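Local coordinates for protein hemoglobin subunit beta (Isurus oxyrinchus, PDB 3MKB) that probably carries oxygen in shark blood, binding it at a haem group as the beta subunit of a four-chain haemoglobin, at residues 23-37 / 95-107. Sequence-based numbering, arbitrary orientation.
Sequences IGTKALERMFVVFPW and LLTDSFIVELAHL
A27 and S99 mark the close centre of a buried helix-helix packing, where helix 20-34 lies across helix 93-108 beside the haem pocket; the short segments' axes approach to 8.2 Å with 122° between their directions. Small residues let the backbones draw together: S99 CB sits 3.3 Å from A27 O, while S99 OG turns back to bond L95 O of its own helix, so the buried hydroxyl is satisfied without crossing the interface. A27 CB lies over one face of the F100 ring, offset toward its rim, and G24, with no side chain, takes the ring's tip close, F100 CZ 3.4 Å from G24 CA. I23 is a knob among F100, E103, L104 and L107, its CG2 touching E103 CB and its CD1 reaching L107 CD2. The polar flank is the salt bridge of R30 and E103. R30 runs out extended, CG anti to the backbone N (chi1 -179°), then bends at chi3 (-58°), and its NE and NH2 both converge on one oxygen, each 2.8 Å from E103 OE1. That oxygen lies in the guanidinium plane, but the two nitrogens meet it from above the carboxylate plane. A water also links E103 OE1 to K26 O, and V102 CG1 lies over one guanidinium face, off toward its rim. R30 NH1 bonds H121 ND1, and R30 NH2 the carbonyl O of F116, both of a neighbouring alpha subunit, tying the bridge to the assembly. Toward the other end, M31 SD packs on L96, whose side chain touches the haem, and L95 CD2 stands over the centre of the F35 ring, 3.8 Å from its centroid. By order and packing this is the B/G helix crossing of the globin fold.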
loop_
_atom_site.group_PDB
_atom_site.type_symbol
_atom_site.label_atom_id
_atom_site.label_comp_id
_atom_site.label_asym_id
_atom_site.label_seq_id
_atom_site.Cartn_x
_atom_site.Cartn_y
_atom_site.Cartn_z
ATOM N N ILE B 23 16.860 -20.916 4.246
ATOM C CA ILE B 23 16.202 -19.625 4.348
ATOM C C ILE B 23 14.884 -19.530 3.539
ATOM O O ILE B 23 13.887 -19.104 4.092
ATOM C CB ILE B 23 17.173 -18.481 3.942
ATOM C CG1 ILE B 23 18.409 -18.447 4.867
ATOM C CG2 ILE B 23 16.467 -17.154 3.879
ATOM C CD1 ILE B 23 19.577 -17.567 4.313
ATOM N N GLY B 24 14.903 -19.866 2.235
ATOM C CA GLY B 24 13.728 -19.834 1.377
ATOM C C GLY B 24 12.615 -20.748 1.869
ATOM O O GLY B 24 11.430 -20.369 1.870
ATOM N N THR B 25 13.010 -21.916 2.347
ATOM C CA THR B 25 12.057 -22.894 2.856
ATOM C C THR B 25 11.312 -22.270 4.065
ATOM O O THR B 25 10.089 -22.207 4.055
ATOM C CB THR B 25 12.751 -24.240 3.214
ATOM O OG1 THR B 25 13.328 -24.791 2.015
ATOM C CG2 THR B 25 11.745 -25.233 3.755
ATOM N N LYS B 26 12.049 -21.781 5.048
ATOM C CA LYS B 26 11.455 -21.088 6.214
ATOM C C LYS B 26 10.690 -19.855 5.816
ATOM O O LYS B 26 9.649 -19.591 6.394
ATOM C CB LYS B 26 12.508 -20.682 7.239
ATOM C CG LYS B 26 13.383 -21.818 7.701
ATOM C CD LYS B 26 14.486 -21.317 8.615
ATOM C CE LYS B 26 15.541 -22.398 8.837
ATOM N NZ LYS B 26 16.663 -21.942 9.734
ATOM N N ALA B 27 11.203 -19.075 4.846
ATOM C CA ALA B 27 10.450 -17.845 4.436
ATOM C C ALA B 27 9.057 -18.169 3.847
ATOM O O ALA B 27 8.069 -17.505 4.155
ATOM C CB ALA B 27 11.243 -16.980 3.462
ATOM N N LEU B 28 9.024 -19.156 2.953
ATOM C CA LEU B 28 7.800 -19.654 2.372
ATOM C C LEU B 28 6.818 -20.122 3.463
ATOM O O LEU B 28 5.602 -19.776 3.430
ATOM C CB LEU B 28 8.161 -20.810 1.410
ATOM C CG LEU B 28 7.588 -21.014 0.021
ATOM C CD1 LEU B 28 6.685 -22.278 -0.034
ATOM C CD2 LEU B 28 6.906 -19.793 -0.661
ATOM N N GLU B 29 7.342 -20.925 4.398
ATOM C CA GLU B 29 6.552 -21.489 5.508
ATOM C C GLU B 29 5.980 -20.375 6.376
ATOM O O GLU B 29 4.782 -20.383 6.753
ATOM C CB GLU B 29 7.391 -22.494 6.349
ATOM C CG GLU B 29 7.612 -23.827 5.593
ATOM C CD GLU B 29 8.653 -24.769 6.245
ATOM O OE1 GLU B 29 9.450 -24.330 7.131
ATOM O OE2 GLU B 29 8.688 -25.936 5.804
ATOM N N ARG B 30 6.826 -19.391 6.661
ATOM C CA ARG B 30 6.409 -18.227 7.384
ATOM C C ARG B 30 5.318 -17.464 6.689
ATOM O O ARG B 30 4.311 -17.060 7.324
ATOM C CB ARG B 30 7.616 -17.300 7.636
ATOM C CG ARG B 30 7.289 -16.000 8.431
ATOM C CD ARG B 30 8.634 -15.200 8.711
ATOM N NE ARG B 30 9.574 -16.038 9.448
ATOM C CZ ARG B 30 9.604 -16.136 10.781
ATOM N NH1 ARG B 30 8.753 -15.430 11.524
ATOM N NH2 ARG B 30 10.485 -16.942 11.373
ATOM N N MET B 31 5.515 -17.233 5.392
ATOM C CA MET B 31 4.549 -16.455 4.602
ATOM C C MET B 31 3.181 -17.146 4.655
ATOM O O MET B 31 2.171 -16.491 4.793
ATOM C CB MET B 31 5.020 -16.323 3.163
ATOM C CG MET B 31 4.055 -15.527 2.249
ATOM S SD MET B 31 4.478 -15.793 0.515
ATOM C CE MET B 31 4.175 -17.562 0.349
ATOM N N PHE B 32 3.167 -18.471 4.630
ATOM C CA PHE B 32 1.886 -19.216 4.791
ATOM C C PHE B 32 1.138 -19.014 6.093
ATOM O O PHE B 32 -0.094 -19.171 6.115
ATOM C CB PHE B 32 2.101 -20.726 4.622
ATOM C CG PHE B 32 2.555 -21.115 3.265
ATOM C CD1 PHE B 32 2.292 -20.334 2.193
ATOM C CD2 PHE B 32 3.206 -22.321 3.060
ATOM C CE1 PHE B 32 2.745 -20.728 0.901
ATOM C CE2 PHE B 32 3.635 -22.701 1.823
ATOM C CZ PHE B 32 3.403 -21.933 0.751
ATOM N N VAL B 33 1.855 -18.799 7.194
ATOM C CA VAL B 33 1.264 -18.710 8.528
ATOM C C VAL B 33 0.915 -17.240 8.686
ATOM O O VAL B 33 -0.205 -16.901 9.114
ATOM C CB VAL B 33 2.248 -19.221 9.634
ATOM C CG1 VAL B 33 1.795 -18.881 11.122
ATOM C CG2 VAL B 33 2.448 -20.703 9.531
ATOM N N VAL B 34 1.857 -16.353 8.320
ATOM C CA VAL B 34 1.624 -14.911 8.515
ATOM C C VAL B 34 0.597 -14.344 7.528
ATOM O O VAL B 34 -0.223 -13.498 7.924
ATOM C CB VAL B 34 2.968 -14.075 8.603
ATOM C CG1 VAL B 34 2.685 -12.552 8.753
ATOM C CG2 VAL B 34 3.792 -14.570 9.757
ATOM N N PHE B 35 0.626 -14.830 6.277
ATOM C CA PHE B 35 -0.295 -14.432 5.203
ATOM C C PHE B 35 -0.969 -15.639 4.516
ATOM O O PHE B 35 -0.631 -15.979 3.385
ATOM C CB PHE B 35 0.433 -13.576 4.137
ATOM C CG PHE B 35 1.266 -12.491 4.720
ATOM C CD1 PHE B 35 2.671 -12.568 4.666
ATOM C CD2 PHE B 35 0.661 -11.380 5.353
ATOM C CE1 PHE B 35 3.468 -11.559 5.215
ATOM C CE2 PHE B 35 1.463 -10.307 5.897
ATOM C CZ PHE B 35 2.852 -10.416 5.848
ATOM N N PRO B 36 -1.957 -16.287 5.192
ATOM C CA PRO B 36 -2.524 -17.602 4.744
ATOM C C PRO B 36 -3.111 -17.623 3.350
ATOM O O PRO B 36 -3.147 -18.664 2.669
ATOM C CB PRO B 36 -3.619 -17.857 5.786
ATOM C CG PRO B 36 -3.106 -17.260 6.944
ATOM C CD PRO B 36 -2.583 -15.893 6.451
ATOM N N TRP B 37 -3.547 -16.457 2.884
ATOM C CA TRP B 37 -4.199 -16.432 1.611
ATOM C C TRP B 37 -3.185 -16.775 0.558
ATOM O O TRP B 37 -3.564 -17.207 -0.520
ATOM C CB TRP B 37 -4.879 -15.068 1.357
ATOM C CG TRP B 37 -3.928 -13.887 1.352
ATOM C CD1 TRP B 37 -3.235 -13.439 0.310
ATOM C CD2 TRP B 37 -3.584 -13.066 2.461
ATOM N NE1 TRP B 37 -2.492 -12.358 0.661
ATOM C CE2 TRP B 37 -2.698 -12.101 1.994
ATOM C CE3 TRP B 37 -3.969 -13.036 3.810
ATOM C CZ2 TRP B 37 -2.144 -11.150 2.809
ATOM C CZ3 TRP B 37 -3.451 -12.046 4.631
ATOM C CH2 TRP B 37 -2.553 -11.111 4.118
ATOM N N LEU B 95 5.126 -10.205 -0.010
ATOM C CA LEU B 95 4.853 -11.010 1.186
ATOM C C LEU B 95 5.901 -12.123 1.289
ATOM O O LEU B 95 6.341 -12.469 2.359
ATOM C CB LEU B 95 3.442 -11.589 1.109
ATOM C CG LEU B 95 2.375 -10.508 0.941
ATOM C CD1 LEU B 95 0.907 -11.134 0.883
ATOM C CD2 LEU B 95 2.494 -9.523 2.084
ATOM N N LEU B 96 6.290 -12.678 0.156
ATOM C CA LEU B 96 7.389 -13.615 0.104
ATOM C C LEU B 96 8.709 -12.965 0.448
ATOM O O LEU B 96 9.392 -13.421 1.302
ATOM C CB LEU B 96 7.493 -14.287 -1.256
ATOM C CG LEU B 96 8.605 -15.324 -1.333
ATOM C CD1 LEU B 96 8.462 -16.342 -0.227
ATOM C CD2 LEU B 96 8.632 -16.011 -2.687
ATOM N N THR B 97 9.059 -11.892 -0.243
ATOM C CA THR B 97 10.360 -11.255 -0.015
ATOM C C THR B 97 10.440 -10.659 1.391
ATOM O O THR B 97 11.453 -10.725 1.995
ATOM C CB THR B 97 10.694 -10.224 -1.074
ATOM O OG1 THR B 97 9.728 -9.159 -1.031
ATOM C CG2 THR B 97 10.757 -10.872 -2.498
ATOM N N ASP B 98 9.356 -10.113 1.924
ATOM C CA ASP B 98 9.370 -9.601 3.331
ATOM C C ASP B 98 9.631 -10.736 4.333
ATOM O O ASP B 98 10.279 -10.540 5.358
ATOM C CB ASP B 98 8.060 -8.865 3.694
ATOM C CG ASP B 98 7.948 -7.489 3.013
ATOM O OD1 ASP B 98 8.990 -6.898 2.596
ATOM O OD2 ASP B 98 6.808 -7.005 2.856
ATOM N N SER B 99 9.136 -11.929 4.040
ATOM C CA SER B 99 9.397 -13.068 4.908
ATOM C C SER B 99 10.846 -13.491 4.822
ATOM O O SER B 99 11.379 -13.969 5.760
ATOM C CB SER B 99 8.531 -14.261 4.499
ATOM O OG SER B 99 7.172 -13.912 4.463
ATOM N N PHE B 100 11.449 -13.327 3.648
ATOM C CA PHE B 100 12.830 -13.620 3.427
ATOM C C PHE B 100 13.639 -12.703 4.289
ATOM O O PHE B 100 14.630 -13.112 4.883
ATOM C CB PHE B 100 13.229 -13.324 1.968
ATOM C CG PHE B 100 13.387 -14.541 1.145
ATOM C CD1 PHE B 100 14.611 -15.182 1.091
ATOM C CD2 PHE B 100 12.288 -15.066 0.437
ATOM C CE1 PHE B 100 14.793 -16.344 0.350
ATOM C CE2 PHE B 100 12.442 -16.221 -0.341
ATOM C CZ PHE B 100 13.703 -16.869 -0.386
ATOM N N ILE B 101 13.271 -11.428 4.255
ATOM C CA ILE B 101 13.964 -10.423 5.087
ATOM C C ILE B 101 13.874 -10.813 6.559
ATOM O O ILE B 101 14.855 -10.713 7.277
ATOM C CB ILE B 101 13.383 -9.016 4.834
ATOM C CG1 ILE B 101 13.881 -8.545 3.462
ATOM C CG2 ILE B 101 13.870 -8.016 5.914
ATOM C CD1 ILE B 101 13.144 -7.435 2.900
ATOM N N VAL B 102 12.689 -11.257 7.014
ATOM C CA VAL B 102 12.558 -11.727 8.409
ATOM C C VAL B 102 13.529 -12.905 8.641
ATOM O O VAL B 102 14.129 -12.974 9.703
ATOM C CB VAL B 102 11.109 -12.053 8.776
ATOM C CG1 VAL B 102 10.999 -12.859 10.154
ATOM C CG2 VAL B 102 10.314 -10.745 8.889
ATOM N N GLU B 103 13.740 -13.768 7.620
ATOM C CA GLU B 103 14.604 -14.933 7.819
ATOM C C GLU B 103 16.082 -14.516 7.792
ATOM O O GLU B 103 16.881 -15.044 8.524
ATOM C CB GLU B 103 14.329 -16.056 6.832
ATOM C CG GLU B 103 13.024 -16.855 7.099
ATOM C CD GLU B 103 12.940 -17.433 8.500
ATOM O OE1 GLU B 103 11.773 -17.640 8.954
ATOM O OE2 GLU B 103 14.003 -17.737 9.120
ATOM N N LEU B 104 16.413 -13.567 6.938
ATOM C CA LEU B 104 17.776 -12.941 7.004
ATOM C C LEU B 104 18.098 -12.236 8.351
ATOM O O LEU B 104 19.221 -12.273 8.792
ATOM C CB LEU B 104 17.926 -11.976 5.828
ATOM C CG LEU B 104 17.985 -12.652 4.435
ATOM C CD1 LEU B 104 17.676 -11.597 3.314
ATOM C CD2 LEU B 104 19.376 -13.407 4.196
ATOM N N ALA B 105 17.116 -11.566 8.949
ATOM C CA ALA B 105 17.212 -11.004 10.308
ATOM C C ALA B 105 17.531 -12.086 11.368
ATOM O O ALA B 105 18.400 -11.930 12.230
ATOM C CB ALA B 105 15.888 -10.231 10.652
ATOM N N HIS B 106 16.829 -13.200 11.282
ATOM C CA HIS B 106 16.980 -14.334 12.185
ATOM C C HIS B 106 18.389 -14.952 12.028
ATOM O O HIS B 106 18.966 -15.448 12.982
ATOM C CB HIS B 106 15.822 -15.366 11.940
ATOM C CG HIS B 106 14.918 -15.544 13.145
ATOM N ND1 HIS B 106 14.200 -16.695 13.394
ATOM C CD2 HIS B 106 14.756 -14.766 14.238
ATOM C CE1 HIS B 106 13.561 -16.570 14.537
ATOM N NE2 HIS B 106 13.881 -15.400 15.069
ATOM N N LEU B 107 18.951 -14.909 10.818
ATOM C CA LEU B 107 20.283 -15.504 10.593
ATOM C C LEU B 107 21.347 -14.528 11.041
ATOM O O LEU B 107 22.377 -14.872 11.674
ATOM C CB LEU B 107 20.412 -15.809 9.085
ATOM C CG LEU B 107 21.804 -16.202 8.611
ATOM C CD1 LEU B 107 22.113 -17.625 9.136
ATOM C CD2 LEU B 107 21.755 -16.207 7.119
HETATM O O HOH W 1 9.827 -19.926 9.327
#